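Local atomic coordinates of ABC transporter periplasmic substrate-binding protein (Desulfovibrio alaskensis, PDB entry 5MY5), a protein that probably binds tungstate in the periplasm and delivers it to an ABC transporter for uptake into the cell. Residues Thr33-Asp37 and Trp59-Thr64; Arg99-Asn105 and Phe221-Ile227; Ile198-Ala202 and Leu263-Leu268. The protein carries 2 engineered substitutions. All blocks are in the same frame, centred on the assembly; numbering follows the deposited sequence.

Contact 1 lies at the surface. Contacts 2 and 3 are partly buried, and contact 2 is nearest the centre of the chain. Contact 1 joins the start of helix 34-39 to strand 56-62 through a few polar bonds and a water. Contact 2 pairs strands 100-112 and 221-228 and has much the most backbone bonding. Contact 3 sets helix 194-203 against a hairpin, by apolar packing and one salt bridge. All three reach the same sheet. Contacts 1 and 2 touch where the hydroxyls of Thr-36 and Tyr-224 probably hydrogen-bond. Contacts 2 and 3 meet by packing of Asn-105 on Leu-268, on neighbouring strands.

Contact 1 of 3, residues Thr33-Asp37 and Trp59-Thr64; sequences TTSTD and WTAVGT
Trp-59 NE1 donates to Asp-37 OD1 over 3.0 Å in an almost straight bond of 170°. The carboxylate oxygen sits at the edge of the indole, close to its plane. The indole N-H uses the anti side of OD1 and lies somewhat out of the carboxylate plane. CG of Asp-37 is anti to the backbone N (chi1 -174°), which carries the carboxylate out to the tryptophan. Nearer the backbone, Asp-37 CB touches Ala-61 CB at 3.5 Å. Val-62 O takes a bent bond from Thr-34 N, 3.0 Å long, with the donor above the carbonyl plane. The same oxygen receives a CA-H...O contact from Thr-33. These residues stand at a strand-to-helix turn in a beta-alpha-beta crossover: strands 27-33 and 56-62 run parallel, and helices 34-39 and 41-53 link them. Thr-33 is the N-cap residue of helix 34-39. Its OG1 is 2.7 Å from Thr-36 OG1 in a hydrogen bond, and it also bonds His-82. Thr-36 OG1 has a further partner in the Tyr-224 hydroxyl. Asp-37 N is satisfied by Thr-33 O. A water donates to Ala-61 O at 2.9 Å and is also hydrogen-bonded to Thr-34 OG1. Thr-33 CG2 lies alongside Thr-64, 3.7 Å from its OG1.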
loop_
_atom_site.group_PDB
_atom_site.type_symbol
_atom_site.label_atom_id
_atom_site.label_comp_id
_atom_site.label_asym_id
_atom_site.label_seq_id
_atom_site.Cartn_x
_atom_site.Cartn_y
_atom_site.Cartn_z
ATOM N N THR A 33 -6.550 6.709 1.003
ATOM C CA THR A 33 -6.383 5.893 2.203
ATOM C C THR A 33 -5.421 6.491 3.190
ATOM O O THR A 33 -4.532 7.252 2.813
ATOM C CB THR A 33 -5.928 4.505 1.859
ATOM O OG1 THR A 33 -4.573 4.475 1.361
ATOM C CG2 THR A 33 -6.842 3.909 0.757
ATOM N N THR A 34 -5.550 6.063 4.454
ATOM C CA THR A 34 -4.665 6.469 5.507
ATOM C C THR A 34 -3.227 6.129 5.178
ATOM O O THR A 34 -2.360 6.944 5.282
ATOM C CB THR A 34 -5.122 5.731 6.771
ATOM O OG1 THR A 34 -6.492 6.059 7.013
ATOM C CG2 THR A 34 -4.207 6.103 8.002
ATOM N N SER A 35 -2.972 4.951 4.631
ATOM C CA SER A 35 -1.630 4.583 4.308
ATOM C C SER A 35 -1.078 5.527 3.237
ATOM O O SER A 35 0.122 5.927 3.288
ATOM C CB SER A 35 -1.442 3.118 3.846
ATOM O OG SER A 35 -2.247 2.824 2.757
ATOM N N THR A 36 -1.932 5.885 2.262
ATOM C CA THR A 36 -1.490 6.793 1.184
ATOM C C THR A 36 -1.045 8.116 1.798
ATOM O O THR A 36 0.052 8.665 1.476
ATOM C CB THR A 36 -2.599 7.006 0.154
ATOM O OG1 THR A 36 -2.991 5.741 -0.393
ATOM C CG2 THR A 36 -2.075 7.846 -1.006
ATOM N N ASP A 37 -1.900 8.634 2.624
ATOM C CA ASP A 37 -1.593 9.947 3.247
ATOM C C ASP A 37 -0.288 9.874 4.052
ATOM O O ASP A 37 0.563 10.790 3.950
ATOM C CB ASP A 37 -2.756 10.379 4.078
ATOM C CG ASP A 37 -2.603 11.804 4.649
ATOM O OD1 ASP A 37 -2.531 12.767 3.863
ATOM O OD2 ASP A 37 -2.615 11.919 5.866
ATOM N N TRP A 59 -8.009 16.327 -0.306
ATOM C CA TRP A 59 -8.232 14.909 -0.117
ATOM C C TRP A 59 -8.595 14.602 1.325
ATOM O O TRP A 59 -8.199 15.306 2.194
ATOM C CB TRP A 59 -7.073 14.036 -0.571
ATOM C CG TRP A 59 -5.785 14.185 0.118
ATOM C CD1 TRP A 59 -5.292 13.413 1.134
ATOM C CD2 TRP A 59 -4.804 15.169 -0.166
ATOM N NE1 TRP A 59 -4.047 13.854 1.492
ATOM C CE2 TRP A 59 -3.721 14.939 0.718
ATOM C CE3 TRP A 59 -4.701 16.194 -1.124
ATOM C CZ2 TRP A 59 -2.580 15.762 0.737
ATOM C CZ3 TRP A 59 -3.568 17.025 -1.097
ATOM C CH2 TRP A 59 -2.505 16.773 -0.198
ATOM N N THR A 60 -9.352 13.553 1.533
ATOM C CA THR A 60 -9.578 13.008 2.835
ATOM C C THR A 60 -9.080 11.589 2.803
ATOM O O THR A 60 -9.369 10.819 1.811
ATOM C CB THR A 60 -11.078 13.013 3.076
ATOM O OG1 THR A 60 -11.456 14.409 3.196
ATOM C CG2 THR A 60 -11.453 12.352 4.369
ATOM N N ALA A 61 -8.356 11.238 3.870
ATOM C CA ALA A 61 -7.716 9.939 4.024
ATOM C C ALA A 61 -8.394 9.098 5.074
ATOM O O ALA A 61 -8.487 9.502 6.265
ATOM C CB ALA A 61 -6.241 10.142 4.366
ATOM N N VAL A 62 -8.898 7.940 4.651
ATOM C CA VAL A 62 -9.737 7.039 5.484
ATOM C C VAL A 62 -9.375 5.632 5.168
ATOM O O VAL A 62 -8.489 5.411 4.358
ATOM C CB VAL A 62 -11.223 7.332 5.196
ATOM C CG1 VAL A 62 -11.597 8.688 5.744
ATOM C CG2 VAL A 62 -11.616 7.255 3.730
ATOM N N GLY A 63 -9.961 4.649 5.844
ATOM C CA GLY A 63 -9.750 3.279 5.392
ATOM C C GLY A 63 -10.383 3.040 4.018
ATOM O O GLY A 63 -11.279 3.751 3.557
ATOM N N THR A 64 -9.904 2.003 3.343
ATOM C CA THR A 64 -10.400 1.705 1.985
ATOM C C THR A 64 -11.917 1.612 1.847
ATOM O O THR A 64 -12.553 2.164 0.911
ATOM C CB THR A 64 -9.715 0.417 1.422
ATOM O OG1 THR A 64 -8.295 0.610 1.381
ATOM C CG2 THR A 64 -10.231 0.097 0.041
HETATM O O HOH W 1 -6.099 9.057 7.894
#

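Contact 2 of 3, residues Arg99-Asn105 and Phe221-Ile227; sequences RTQLMYN and FNQYSAI
Asn-222 ND2 donates to Asn-105 OD1 at 2.8 Å. The bond uses a lone pair in the carbonyl plane, and the two amides are nearly coplanar, 17° apart. Asn-105 O also accepts from Asn-222 N. Thr-100 and Ala-226 exchange two backbone bonds at the other end. Between them Tyr-224 O is gripped from opposite faces by Leu-102 N and by Gln-223 NE2, each at 3.0 Å from that oxygen. Gln-223 OE1 is held by Asn-272. The register slips by one residue near Leu-102 and Met-103, a beta bulge. In one of two modelled conformers, Gln-101 NE2 donates to Ser-225 OG at 2.8 Å. That hydroxyl in turn donates to a water, which also accepts from Arg-99 NH2 and donates to Gln-223 O. Arg-99 NE pairs with Glu-87. Outward lies the packing. The rings of Tyr-104 and Phe-221 stack face to face, with centroids 4.0 Å apart and planes at 18°. On the other face of the sheet, Met-103 CE lies over the Tyr-224 ring, 4.2 Å from its centroid, in a CH-pi and Met-aromatic contact. CG of Met-103 stands between N and the carbonyl carbon (chi1 62°), and a bend at chi2 brings the methyl over the ring. Leu-102 CD1 touches Ala-226 CB at 3.7 Å. In this fold, strands of this kind probably lead into the hinge between the two lobes. Backbone bonds and paired amides together should fix the strands against sliding.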
loop_
_atom_site.group_PDB
_atom_site.type_symbol
_atom_site.label_atom_id
_atom_site.label_comp_id
_atom_site.label_asym_id
_atom_site.label_seq_id
_atom_site.Cartn_x
_atom_site.Cartn_y
_atom_site.Cartn_z
ATOM N N ARG A 99 -10.840 2.066 -13.709
ATOM C CA ARG A 99 -9.602 2.091 -12.941
ATOM C C ARG A 99 -8.493 2.431 -13.889
ATOM O O ARG A 99 -8.312 1.752 -14.918
ATOM C CB ARG A 99 -9.214 0.738 -12.335
ATOM C CG ARG A 99 -10.227 0.123 -11.422
ATOM C CD ARG A 99 -9.870 -1.325 -11.238
ATOM N NE ARG A 99 -8.648 -1.486 -10.505
ATOM C CZ ARG A 99 -7.708 -2.394 -10.668
ATOM N NH1 ARG A 99 -7.828 -3.310 -11.626
ATOM N NH2 ARG A 99 -6.696 -2.464 -9.846
ATOM N N THR A 100 -7.653 3.412 -13.528
ATOM C CA THR A 100 -6.389 3.667 -14.221
ATOM C C THR A 100 -5.249 3.375 -13.265
ATOM O O THR A 100 -5.054 4.098 -12.295
ATOM C CB THR A 100 -6.315 5.135 -14.767
ATOM O OG1 THR A 100 -7.387 5.328 -15.706
ATOM C CG2 THR A 100 -5.079 5.404 -15.454
ATOM N N GLN A 101 -4.433 2.412 -13.618
ATOM C CA GLN A 101 -3.280 2.093 -12.799
ATOM C C GLN A 101 -2.217 3.135 -12.978
ATOM O O GLN A 101 -1.982 3.618 -14.113
ATOM C CB GLN A 101 -2.745 0.701 -13.142
ATOM C CG GLN A 101 -3.565 -0.412 -12.475
ATOM C CD GLN A 101 -4.892 -0.691 -13.158
ATOM O OE1 GLN A 101 -4.924 -1.102 -14.329
ATOM N NE2 GLN A 101 -5.988 -0.533 -12.431
ATOM N N LEU A 102 -1.556 3.497 -11.914
ATOM C CA LEU A 102 -0.624 4.680 -11.848
ATOM C C LEU A 102 0.774 4.356 -11.308
ATOM O O LEU A 102 1.816 4.691 -11.934
ATOM C CB LEU A 102 -1.247 5.889 -11.183
ATOM C CG LEU A 102 -2.446 6.483 -11.855
ATOM C CD1 LEU A 102 -3.126 7.517 -10.953
ATOM C CD2 LEU A 102 -2.009 7.153 -13.196
ATOM N N MET A 103 0.882 3.642 -10.191
ATOM C CA MET A 103 2.098 3.267 -9.560
ATOM C C MET A 103 1.848 2.193 -8.514
ATOM O O MET A 103 0.715 1.954 -8.187
ATOM C CB MET A 103 2.763 4.413 -8.842
ATOM C CG MET A 103 2.052 5.051 -7.728
ATOM S SD MET A 103 0.601 6.071 -8.016
ATOM C CE MET A 103 0.375 6.678 -6.390
ATOM N N TYR A 104 2.910 1.584 -8.053
ATOM C CA TYR A 104 2.775 0.712 -6.870
ATOM C C TYR A 104 3.818 1.012 -5.828
ATOM O O TYR A 104 4.952 1.354 -6.198
ATOM C CB TYR A 104 2.827 -0.761 -7.239
ATOM C CG TYR A 104 4.085 -1.248 -8.012
ATOM C CD1 TYR A 104 5.155 -1.795 -7.335
ATOM C CD2 TYR A 104 4.150 -1.244 -9.411
ATOM C CE1 TYR A 104 6.282 -2.270 -7.974
ATOM C CE2 TYR A 104 5.253 -1.812 -10.059
ATOM C CZ TYR A 104 6.319 -2.279 -9.310
ATOM O OH TYR A 104 7.464 -2.762 -9.873
ATOM N N ASN A 105 3.514 0.867 -4.554
ATOM C CA ASN A 105 4.512 0.663 -3.516
ATOM C C ASN A 105 4.509 -0.859 -3.188
ATOM O O ASN A 105 3.989 -1.644 -3.970
ATOM C CB ASN A 105 4.387 1.609 -2.322
ATOM C CG ASN A 105 3.007 1.587 -1.660
ATOM O OD1 ASN A 105 2.151 0.815 -2.062
ATOM N ND2 ASN A 105 2.760 2.478 -0.682
ATOM N N PHE A 221 3.591 -6.456 -4.548
ATOM C CA PHE A 221 3.193 -5.118 -5.055
ATOM C C PHE A 221 1.870 -4.626 -4.518
ATOM O O PHE A 221 0.949 -5.418 -4.336
ATOM C CB PHE A 221 3.120 -5.108 -6.566
ATOM C CG PHE A 221 4.441 -5.361 -7.281
ATOM C CD1 PHE A 221 5.661 -5.505 -6.589
ATOM C CD2 PHE A 221 4.423 -5.538 -8.692
ATOM C CE1 PHE A 221 6.853 -5.751 -7.277
ATOM C CE2 PHE A 221 5.597 -5.826 -9.365
ATOM C CZ PHE A 221 6.809 -5.923 -8.646
ATOM N N ASN A 222 1.814 -3.347 -4.250
ATOM C CA ASN A 222 0.611 -2.676 -3.778
ATOM C C ASN A 222 0.200 -1.704 -4.866
ATOM O O ASN A 222 0.600 -0.511 -4.798
ATOM C CB ASN A 222 0.878 -2.033 -2.445
ATOM C CG ASN A 222 -0.404 -1.464 -1.758
ATOM O OD1 ASN A 222 -1.438 -2.120 -1.774
ATOM N ND2 ASN A 222 -0.303 -0.260 -1.163
ATOM N N GLN A 223 -0.599 -2.168 -5.805
ATOM C CA GLN A 223 -0.961 -1.424 -7.016
ATOM C C GLN A 223 -1.971 -0.287 -6.621
ATOM O O GLN A 223 -3.049 -0.544 -6.093
ATOM C CB GLN A 223 -1.598 -2.271 -8.060
ATOM C CG GLN A 223 -1.897 -1.526 -9.338
ATOM C CD GLN A 223 -0.659 -1.024 -10.027
ATOM O OE1 GLN A 223 0.275 -1.804 -10.334
ATOM N NE2 GLN A 223 -0.620 0.263 -10.335
ATOM N N TYR A 224 -1.612 0.972 -6.989
ATOM C CA TYR A 224 -2.528 2.090 -6.941
ATOM C C TYR A 224 -3.255 2.344 -8.240
ATOM O O TYR A 224 -2.586 2.289 -9.341
ATOM C CB TYR A 224 -1.779 3.374 -6.648
ATOM C CG TYR A 224 -1.563 3.576 -5.232
ATOM C CD1 TYR A 224 -0.566 2.882 -4.557
ATOM C CD2 TYR A 224 -2.353 4.443 -4.515
ATOM C CE1 TYR A 224 -0.361 3.061 -3.193
ATOM C CE2 TYR A 224 -2.179 4.637 -3.169
ATOM C CZ TYR A 224 -1.161 3.952 -2.486
ATOM O OH TYR A 224 -0.999 4.161 -1.152
ATOM N N SER A 225 -4.541 2.692 -8.136
ATOM C CA SER A 225 -5.315 3.172 -9.273
ATOM C C SER A 225 -6.105 4.413 -8.902
ATOM O O SER A 225 -6.540 4.559 -7.749
ATOM C CB SER A 225 -6.251 2.103 -9.747
ATOM O OG SER A 225 -5.489 0.958 -10.097
ATOM N N ALA A 226 -6.351 5.239 -9.918
ATOM C CA ALA A 226 -7.316 6.314 -9.774
ATOM C C ALA A 226 -8.610 5.908 -10.407
ATOM O O ALA A 226 -8.610 5.192 -11.463
ATOM C CB ALA A 226 -6.813 7.619 -10.422
ATOM N N ILE A 227 -9.715 6.318 -9.797
ATOM C CA ILE A 227 -11.060 5.992 -10.352
ATOM C C ILE A 227 -11.932 7.212 -10.210
ATOM O O ILE A 227 -12.374 7.584 -9.125
ATOM C CB ILE A 227 -11.711 4.857 -9.498
ATOM C CG1 ILE A 227 -10.811 3.628 -9.444
ATOM C CG2 ILE A 227 -13.030 4.484 -10.149
ATOM C CD1 ILE A 227 -11.198 2.587 -8.374
HETATM O O HOH W 2 -5.360 -0.589 -7.771
HETATM O O HOH W 3 -0.294 2.290 0.724
#

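Contact 3 of 3, residues Ile198-Ala202 and Leu263-Leu268; sequences IKYEA and LMGKAL
Lys-266 and Glu-201 form the one salt bridge of this contact. Lys-266 NZ lies 2.8 Å from Glu-201 OE1, on the syn side and 34° out of the carboxylate plane. A weak second bond reaches OE2 from the same nitrogen. CG of Glu-201 is anti to the backbone N (chi1 177°), and both chains are extended beyond CG. They cross at about a right angle, and their extended shape brings the carboxylate and NZ together. Apolar packing does the rest. Ile-198 points at the hairpin and splits its branches over it. Its CG2 methyl is 3.6 Å from Leu-263 O, and it also meets the CB of Met-264. Its CD1 methyl sits against Lys-266 CB and 4.0 Å from Leu-268 CD1. Lys-199 adds its aliphatic chain: CE lies 3.7 Å from Leu-263 CD1, and CG is near the Met-264 methyl. The extended Met-264 chain runs across to the helix, where its SD rests on Ala-202 CB at 3.7 Å. Backbone bonds within 263-268 shape the partner. Leu-263 N bonds Lys-266 O, and Lys-266 N bonds Leu-263 O, each at 2.9 Å. Met-264 and Gly-265 have positive phi angles. On the far side of the helix Tyr-200 packs on helix 176-186. The arrangement is a tight hairpin turn, type I' from Leu-263 to Lys-266, with Met-264 and Gly-265 at its corners, laid against helix 194-203; in this two-lobed binding-protein fold the contact probably bridges the lobes.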
loop_
_atom_site.group_PDB
_atom_site.type_symbol
_atom_site.label_atom_id
_atom_site.label_comp_id
_atom_site.label_asym_id
_atom_site.label_seq_id
_atom_site.Cartn_x
_atom_site.Cartn_y
_atom_site.Cartn_z
ATOM N N ILE A 198 11.335 1.706 6.212
ATOM C CA ILE A 198 12.241 2.862 6.045
ATOM C C ILE A 198 12.226 3.749 7.326
ATOM O O ILE A 198 13.303 4.180 7.851
ATOM C CB ILE A 198 11.890 3.611 4.752
ATOM C CG1 ILE A 198 12.266 2.829 3.520
ATOM C CG2 ILE A 198 12.538 5.029 4.811
ATOM C CD1 ILE A 198 11.597 3.351 2.293
ATOM N N LYS A 199 11.056 4.087 7.874
ATOM C CA LYS A 199 10.992 4.941 9.062
ATOM C C LYS A 199 11.592 4.233 10.260
ATOM O O LYS A 199 12.332 4.846 11.070
ATOM C CB LYS A 199 9.518 5.388 9.339
ATOM C CG LYS A 199 9.006 6.333 8.233
ATOM C CD LYS A 199 7.541 6.754 8.374
ATOM C CE LYS A 199 7.197 7.817 7.297
ATOM N NZ LYS A 199 5.713 8.003 6.992
ATOM N N TYR A 200 11.280 2.955 10.421
ATOM C CA TYR A 200 11.844 2.183 11.532
ATOM C C TYR A 200 13.443 2.067 11.440
ATOM O O TYR A 200 14.150 2.240 12.428
ATOM C CB TYR A 200 11.232 0.742 11.461
ATOM C CG TYR A 200 11.977 -0.323 12.222
ATOM C CD1 TYR A 200 11.921 -0.321 13.601
ATOM C CD2 TYR A 200 12.710 -1.352 11.575
ATOM C CE1 TYR A 200 12.644 -1.229 14.363
ATOM C CE2 TYR A 200 13.353 -2.311 12.316
ATOM C CZ TYR A 200 13.303 -2.249 13.684
ATOM O OH TYR A 200 14.054 -3.278 14.261
ATOM N N GLU A 201 13.952 1.780 10.259
ATOM C CA GLU A 201 15.381 1.650 9.997
ATOM C C GLU A 201 16.078 3.016 10.368
ATOM O O GLU A 201 17.119 3.015 11.044
ATOM C CB GLU A 201 15.535 1.403 8.508
ATOM C CG GLU A 201 16.979 1.319 8.031
ATOM C CD GLU A 201 17.112 1.208 6.537
ATOM O OE1 GLU A 201 16.430 1.873 5.748
ATOM O OE2 GLU A 201 17.897 0.370 6.081
ATOM N N ALA A 202 15.461 4.122 10.014
ATOM C CA ALA A 202 15.987 5.474 10.394
ATOM C C ALA A 202 15.937 5.777 11.888
ATOM O O ALA A 202 16.860 6.341 12.426
ATOM C CB ALA A 202 15.280 6.565 9.562
ATOM N N LEU A 263 11.254 8.792 0.435
ATOM C CA LEU A 263 10.974 8.843 1.832
ATOM C C LEU A 263 12.254 8.640 2.603
ATOM O O LEU A 263 12.921 7.644 2.367
ATOM C CB LEU A 263 9.952 7.689 2.164
ATOM C CG LEU A 263 9.578 7.637 3.632
ATOM C CD1 LEU A 263 8.813 8.868 4.087
ATOM C CD2 LEU A 263 8.807 6.349 4.052
ATOM N N MET A 264 12.649 9.649 3.383
ATOM C CA MET A 264 13.941 9.653 4.072
ATOM C C MET A 264 15.049 9.215 3.129
ATOM O O MET A 264 15.887 8.377 3.422
ATOM C CB MET A 264 13.907 8.805 5.316
ATOM C CG MET A 264 12.906 9.379 6.262
ATOM S SD MET A 264 12.662 8.388 7.722
ATOM C CE MET A 264 11.327 9.368 8.376
ATOM N N GLY A 265 15.039 9.759 1.915
ATOM C CA GLY A 265 16.067 9.479 0.956
ATOM C C GLY A 265 16.035 8.223 0.124
ATOM O O GLY A 265 16.894 7.936 -0.717
ATOM N N LYS A 266 14.962 7.439 0.333
ATOM C CA LYS A 266 14.834 6.135 -0.286
ATOM C C LYS A 266 13.600 6.042 -1.178
ATOM O O LYS A 266 12.548 6.619 -0.890
ATOM C CB LYS A 266 14.759 5.119 0.856
ATOM C CG LYS A 266 16.131 4.956 1.514
ATOM C CD LYS A 266 16.385 3.708 2.274
ATOM C CE LYS A 266 17.774 3.695 2.877
ATOM N NZ LYS A 266 18.045 2.355 3.457
ATOM N N ALA A 267 13.684 5.241 -2.206
ATOM C CA ALA A 267 12.603 5.072 -3.201
ATOM C C ALA A 267 11.401 4.337 -2.539
ATOM O O ALA A 267 11.612 3.493 -1.628
ATOM C CB ALA A 267 13.068 4.214 -4.367
ATOM N N LEU A 268 10.180 4.702 -2.976
ATOM C CA LEU A 268 8.984 4.073 -2.422
ATOM C C LEU A 268 8.025 3.612 -3.483
ATOM O O LEU A 268 7.427 2.504 -3.351
ATOM C CB LEU A 268 8.394 5.042 -1.408
ATOM C CG LEU A 268 7.328 4.629 -0.432
ATOM C CD1 LEU A 268 7.957 3.724 0.612
ATOM C CD2 LEU A 268 6.778 5.839 0.234
#